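Long-range contact in luciferase-like enzymeAMP-CoA-ligase (Zophobas atratus, PDB 4W8O), which probably activates carboxylic acids with ATP as an AMP-CoA ligase of the adenylate-forming family and, though luciferase-like, comes from a nonluminescent mealworm: residues Ala3-Phe15 with Gly350-Asn362. Residues are numbered along the deposited sequence; the frame is centred on the assembly and turned at random.
Sequences ARILKGKEFHPNF and GKVSPRTLLKIVN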
loop_
_atom_site.group_PDB
_atom_site.type_symbol
_atom_site.label_atom_id
_atom_site.label_comp_id
_atom_site.label_asym_id
_atom_site.label_seq_id
_atom_site.Cartn_x
_atom_site.Cartn_y
_atom_site.Cartn_z
ATOM N N ALA A 3 -24.358 0.780 23.024
ATOM C CA ALA A 3 -23.820 -0.086 21.931
ATOM C C ALA A 3 -24.168 0.488 20.565
ATOM O O ALA A 3 -25.341 0.639 20.234
ATOM C CB ALA A 3 -24.360 -1.503 22.059
ATOM N N ARG A 4 -23.149 0.808 19.775
ATOM C CA ARG A 4 -23.366 1.361 18.442
ATOM C C ARG A 4 -22.268 0.949 17.468
ATOM O O ARG A 4 -21.218 0.429 17.865
ATOM C CB ARG A 4 -23.476 2.888 18.505
ATOM C CG ARG A 4 -22.243 3.587 19.054
ATOM C CD ARG A 4 -22.443 5.090 19.113
ATOM N NE ARG A 4 -21.184 5.815 19.320
ATOM C CZ ARG A 4 -20.540 5.929 20.483
ATOM N NH1 ARG A 4 -21.008 5.353 21.589
ATOM N NH2 ARG A 4 -19.405 6.624 20.542
ATOM N N ILE A 5 -22.548 1.181 16.189
ATOM C CA ILE A 5 -21.615 0.945 15.106
ATOM C C ILE A 5 -21.018 2.292 14.716
ATOM O O ILE A 5 -21.751 3.207 14.354
ATOM C CB ILE A 5 -22.335 0.333 13.885
ATOM C CG1 ILE A 5 -22.875 -1.058 14.232
ATOM C CG2 ILE A 5 -21.403 0.278 12.681
ATOM C CD1 ILE A 5 -23.815 -1.637 13.193
ATOM N N LEU A 6 -19.699 2.415 14.800
ATOM C CA LEU A 6 -19.022 3.657 14.434
ATOM C C LEU A 6 -19.032 3.823 12.912
ATOM O O LEU A 6 -18.774 2.870 12.174
ATOM C CB LEU A 6 -17.582 3.649 14.939
ATOM C CG LEU A 6 -17.359 3.386 16.433
ATOM C CD1 LEU A 6 -15.875 3.227 16.728
ATOM C CD2 LEU A 6 -17.967 4.496 17.284
ATOM N N LYS A 7 -19.316 5.032 12.450
ATOM C CA LYS A 7 -19.469 5.293 11.034
ATOM C C LYS A 7 -18.648 6.503 10.659
ATOM O O LYS A 7 -18.822 7.574 11.237
ATOM C CB LYS A 7 -20.944 5.535 10.688
ATOM C CG LYS A 7 -21.188 5.779 9.201
ATOM C CD LYS A 7 -22.648 6.046 8.870
ATOM C CE LYS A 7 -22.827 6.253 7.369
ATOM N NZ LYS A 7 -24.054 7.030 7.042
ATOM N N GLY A 8 -17.767 6.342 9.677
ATOM C CA GLY A 8 -16.932 7.446 9.217
ATOM C C GLY A 8 -17.716 8.457 8.405
ATOM O O GLY A 8 -18.858 8.207 8.033
ATOM N N LYS A 9 -17.092 9.597 8.122
ATOM C CA LYS A 9 -17.748 10.677 7.399
ATOM C C LYS A 9 -17.967 10.268 5.953
ATOM O O LYS A 9 -17.242 9.425 5.422
ATOM C CB LYS A 9 -16.908 11.961 7.455
ATOM C CG LYS A 9 -15.706 11.952 6.516
ATOM C CD LYS A 9 -14.901 13.244 6.561
ATOM C CE LYS A 9 -13.737 13.160 5.584
ATOM N NZ LYS A 9 -12.763 14.273 5.721
ATOM N N GLU A 10 -18.957 10.875 5.311
ATOM C CA GLU A 10 -19.252 10.567 3.915
ATOM C C GLU A 10 -18.312 11.300 2.965
ATOM O O GLU A 10 -17.729 12.334 3.308
ATOM C CB GLU A 10 -20.713 10.900 3.573
ATOM C CG GLU A 10 -21.713 9.824 3.988
ATOM C CD GLU A 10 -21.566 8.519 3.206
ATOM O OE1 GLU A 10 -22.186 7.517 3.614
ATOM O OE2 GLU A 10 -20.844 8.483 2.184
ATOM N N PHE A 11 -18.133 10.715 1.781
ATOM C CA PHE A 11 -17.553 11.421 0.644
ATOM C C PHE A 11 -18.214 10.893 -0.614
ATOM O O PHE A 11 -18.883 9.871 -0.575
ATOM C CB PHE A 11 -16.014 11.312 0.591
ATOM C CG PHE A 11 -15.472 9.915 0.342
ATOM C CD1 PHE A 11 -15.354 9.410 -0.945
ATOM C CD2 PHE A 11 -15.011 9.135 1.404
ATOM C CE1 PHE A 11 -14.831 8.140 -1.163
ATOM C CE2 PHE A 11 -14.487 7.868 1.194
ATOM C CZ PHE A 11 -14.391 7.369 -0.094
ATOM N N HIS A 12 -18.046 11.611 -1.716
ATOM C CA HIS A 12 -18.602 11.203 -2.994
ATOM C C HIS A 12 -17.486 10.546 -3.809
ATOM O O HIS A 12 -16.555 11.231 -4.224
ATOM C CB HIS A 12 -19.166 12.413 -3.738
ATOM C CG HIS A 12 -19.585 12.105 -5.139
ATOM N ND1 HIS A 12 -20.813 11.557 -5.444
ATOM C CD2 HIS A 12 -18.923 12.228 -6.314
ATOM C CE1 HIS A 12 -20.897 11.372 -6.749
ATOM N NE2 HIS A 12 -19.762 11.767 -7.299
ATOM N N PRO A 13 -17.557 9.217 -4.026
ATOM C CA PRO A 13 -16.442 8.590 -4.750
ATOM C C PRO A 13 -16.341 9.048 -6.198
ATOM O O PRO A 13 -17.348 9.091 -6.892
ATOM C CB PRO A 13 -16.768 7.087 -4.668
ATOM C CG PRO A 13 -17.639 6.954 -3.459
ATOM C CD PRO A 13 -18.481 8.206 -3.483
ATOM N N ASN A 14 -15.139 9.420 -6.632
ATOM C CA ASN A 14 -14.892 9.800 -8.020
ATOM C C ASN A 14 -14.179 8.731 -8.843
ATOM O O ASN A 14 -14.105 8.842 -10.064
ATOM C CB ASN A 14 -14.088 11.102 -8.077
ATOM C CG ASN A 14 -14.904 12.305 -7.656
ATOM O OD1 ASN A 14 -16.029 12.493 -8.115
ATOM N ND2 ASN A 14 -14.341 13.131 -6.782
ATOM N N PHE A 15 -13.664 7.694 -8.191
ATOM C CA PHE A 15 -12.912 6.657 -8.901
ATOM C C PHE A 15 -13.530 5.270 -8.691
ATOM O O PHE A 15 -12.829 4.289 -8.392
ATOM C CB PHE A 15 -11.460 6.693 -8.446
ATOM C CG PHE A 15 -10.807 8.037 -8.621
ATOM C CD1 PHE A 15 -10.549 8.534 -9.889
ATOM C CD2 PHE A 15 -10.463 8.807 -7.526
ATOM C CE1 PHE A 15 -9.951 9.772 -10.066
ATOM C CE2 PHE A 15 -9.867 10.046 -7.692
ATOM C CZ PHE A 15 -9.607 10.528 -8.964
ATOM N N GLY A 350 -6.898 6.315 16.492
ATOM C CA GLY A 350 -7.647 7.389 15.856
ATOM C C GLY A 350 -9.119 7.048 15.803
ATOM O O GLY A 350 -9.603 6.205 16.560
ATOM N N LYS A 351 -9.825 7.711 14.894
ATOM C CA LYS A 351 -11.243 7.467 14.663
ATOM C C LYS A 351 -11.442 6.806 13.305
ATOM O O LYS A 351 -10.583 6.916 12.428
ATOM C CB LYS A 351 -12.009 8.786 14.717
ATOM C CG LYS A 351 -11.766 9.585 15.994
ATOM C CD LYS A 351 -12.550 10.883 16.010
ATOM C CE LYS A 351 -14.047 10.632 16.049
ATOM N NZ LYS A 351 -14.791 11.869 16.404
ATOM N N VAL A 352 -12.593 6.153 13.139
ATOM C CA VAL A 352 -12.915 5.384 11.928
ATOM C C VAL A 352 -12.761 6.227 10.665
ATOM O O VAL A 352 -13.088 7.408 10.655
ATOM C CB VAL A 352 -14.342 4.800 11.982
ATOM C CG1 VAL A 352 -14.653 4.022 10.713
ATOM C CG2 VAL A 352 -14.500 3.881 13.188
ATOM N N SER A 353 -12.230 5.613 9.611
ATOM C CA SER A 353 -11.972 6.309 8.353
ATOM C C SER A 353 -13.275 6.599 7.584
ATOM O O SER A 353 -14.309 5.982 7.858
ATOM C CB SER A 353 -10.994 5.492 7.496
ATOM O OG SER A 353 -11.366 4.129 7.480
ATOM N N PRO A 354 -13.228 7.543 6.623
ATOM C CA PRO A 354 -14.455 7.899 5.891
ATOM C C PRO A 354 -15.100 6.701 5.202
ATOM O O PRO A 354 -14.398 5.781 4.769
ATOM C CB PRO A 354 -13.979 8.925 4.848
ATOM C CG PRO A 354 -12.687 9.443 5.364
ATOM C CD PRO A 354 -12.070 8.347 6.186
ATOM N N ARG A 355 -16.431 6.717 5.146
ATOM C CA ARG A 355 -17.224 5.699 4.464
ATOM C C ARG A 355 -16.924 4.279 4.939
ATOM O O ARG A 355 -17.047 3.325 4.175
ATOM C CB ARG A 355 -17.058 5.832 2.940
ATOM C CG ARG A 355 -17.934 6.931 2.349
ATOM C CD ARG A 355 -17.806 7.032 0.838
ATOM N NE ARG A 355 -18.228 5.821 0.158
ATOM C CZ ARG A 355 -19.460 5.561 -0.269
ATOM N NH1 ARG A 355 -20.455 6.426 -0.091
ATOM N NH2 ARG A 355 -19.697 4.409 -0.882
ATOM N N THR A 356 -16.552 4.152 6.214
ATOM C CA THR A 356 -16.227 2.878 6.834
ATOM C C THR A 356 -17.119 2.664 8.059
ATOM O O THR A 356 -17.407 3.616 8.801
ATOM C CB THR A 356 -14.751 2.852 7.273
ATOM O OG1 THR A 356 -13.906 3.018 6.125
ATOM C CG2 THR A 356 -14.396 1.550 7.980
ATOM N N LEU A 357 -17.561 1.420 8.261
ATOM C CA LEU A 357 -18.258 1.028 9.489
ATOM C C LEU A 357 -17.336 0.166 10.358
ATOM O O LEU A 357 -16.634 -0.706 9.842
ATOM C CB LEU A 357 -19.526 0.237 9.165
ATOM C CG LEU A 357 -20.557 0.887 8.241
ATOM C CD1 LEU A 357 -21.629 -0.133 7.887
ATOM C CD2 LEU A 357 -21.174 2.123 8.869
ATOM N N LEU A 358 -17.350 0.407 11.669
ATOM C CA LEU A 358 -16.566 -0.393 12.619
ATOM C C LEU A 358 -17.401 -0.755 13.840
ATOM O O LEU A 358 -18.037 0.113 14.449
ATOM C CB LEU A 358 -15.304 0.363 13.049
ATOM C CG LEU A 358 -14.303 -0.436 13.892
ATOM C CD1 LEU A 358 -12.892 0.041 13.613
ATOM C CD2 LEU A 358 -14.594 -0.360 15.389
ATOM N N LYS A 359 -17.412 -2.037 14.185
ATOM C CA LYS A 359 -18.120 -2.506 15.366
ATOM C C LYS A 359 -17.229 -3.403 16.214
ATOM O O LYS A 359 -16.274 -4.003 15.711
ATOM C CB LYS A 359 -19.415 -3.234 14.973
ATOM C CG LYS A 359 -19.217 -4.525 14.192
ATOM C CD LYS A 359 -20.545 -5.146 13.781
ATOM C CE LYS A 359 -20.326 -6.525 13.176
ATOM N NZ LYS A 359 -21.582 -7.197 12.733
ATOM N N ILE A 360 -17.537 -3.452 17.507
ATOM C CA ILE A 360 -16.890 -4.357 18.458
ATOM C C ILE A 360 -17.924 -5.409 18.841
ATOM O O ILE A 360 -19.006 -5.057 19.313
ATOM C CB ILE A 360 -16.456 -3.633 19.750
ATOM C CG1 ILE A 360 -15.634 -2.379 19.441
ATOM C CG2 ILE A 360 -15.681 -4.575 20.668
ATOM C CD1 ILE A 360 -14.233 -2.647 18.966
ATOM N N VAL A 361 -17.599 -6.686 18.646
ATOM C CA VAL A 361 -18.539 -7.774 18.913
ATOM C C VAL A 361 -18.037 -8.700 20.013
ATOM O O VAL A 361 -16.895 -9.165 19.991
ATOM C CB VAL A 361 -18.816 -8.600 17.638
ATOM C CG1 VAL A 361 -19.653 -9.833 17.952
ATOM C CG2 VAL A 361 -19.526 -7.738 16.608
ATOM N N ASN A 362 -18.912 -8.958 20.978
ATOM C CA ASN A 362 -18.691 -9.995 21.974
ATOM C C ASN A 362 -18.866 -11.368 21.315
ATOM O O ASN A 362 -19.962 -11.692 20.876
ATOM C CB ASN A 362 -19.689 -9.811 23.120
ATOM C CG ASN A 362 -19.803 -11.032 24.003
ATOM O OD1 ASN A 362 -18.878 -11.838 24.101
ATOM N ND2 ASN A 362 -20.951 -11.182 24.647
HETATM O O HOH W 1 -19.740 -1.855 18.527
HETATM O O HOH W 2 -14.276 9.708 8.995
#
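F11 lays its ring under the aliphatic part of R355: CD of the arginine stands over the centre of one ring face, 3.4 Å from the centroid, a CH-pi contact, while P354 CB meets the ring edge at CD2, 3.6 Å away. The phenyl swings in because its CG sits between the backbone N and the carbonyl carbon (chi1 66°). The arginine chain turns about its CG-CD bond (chi3 62°), and P13 CG lies over one face of the guanidinium, offset toward its rim. NH1 donates to the syn lone pair of E10 OE2 in a 3.1 Å salt bridge, the planes of carboxylate and guanidinium 64° apart; NH2 pairs with D382. Backbone bonds fix the base of this clasp. R355 N, in the type II turn S353-T356, binds K9 O at 2.8 Å, and G8 N bonds to T356 O. G8 passes so close to the turn that its CA makes a CA-H...O contact with S353 O.

Farther along, L6 and L358 form an antiparallel hydrogen-bonded pair, which adds strand 6-7 to the edge of the five-stranded antiparallel sheet through 357-362. On the inner face L6 CB packs 3.6 Å from V352 CG2, and L6 CD1 lies alongside L358 CD2; Y411 also touches L6. The other face is looser and more exposed: I5 CG2 rests on L357 CB, and the extended K7 chain runs beside L357 CD2, its NZ in a long ion pair with E10 OE1. Past I5 a water bridges R4 O and I360 N. Across this contact the N-terminal segment is thus held by main-chain pairing along the sheet edge and by R355, whose charge E10 and D382 probably balance while fixing the rotation of its guanidinium, with its aliphatic part held over F11, on which Y211 also stacks.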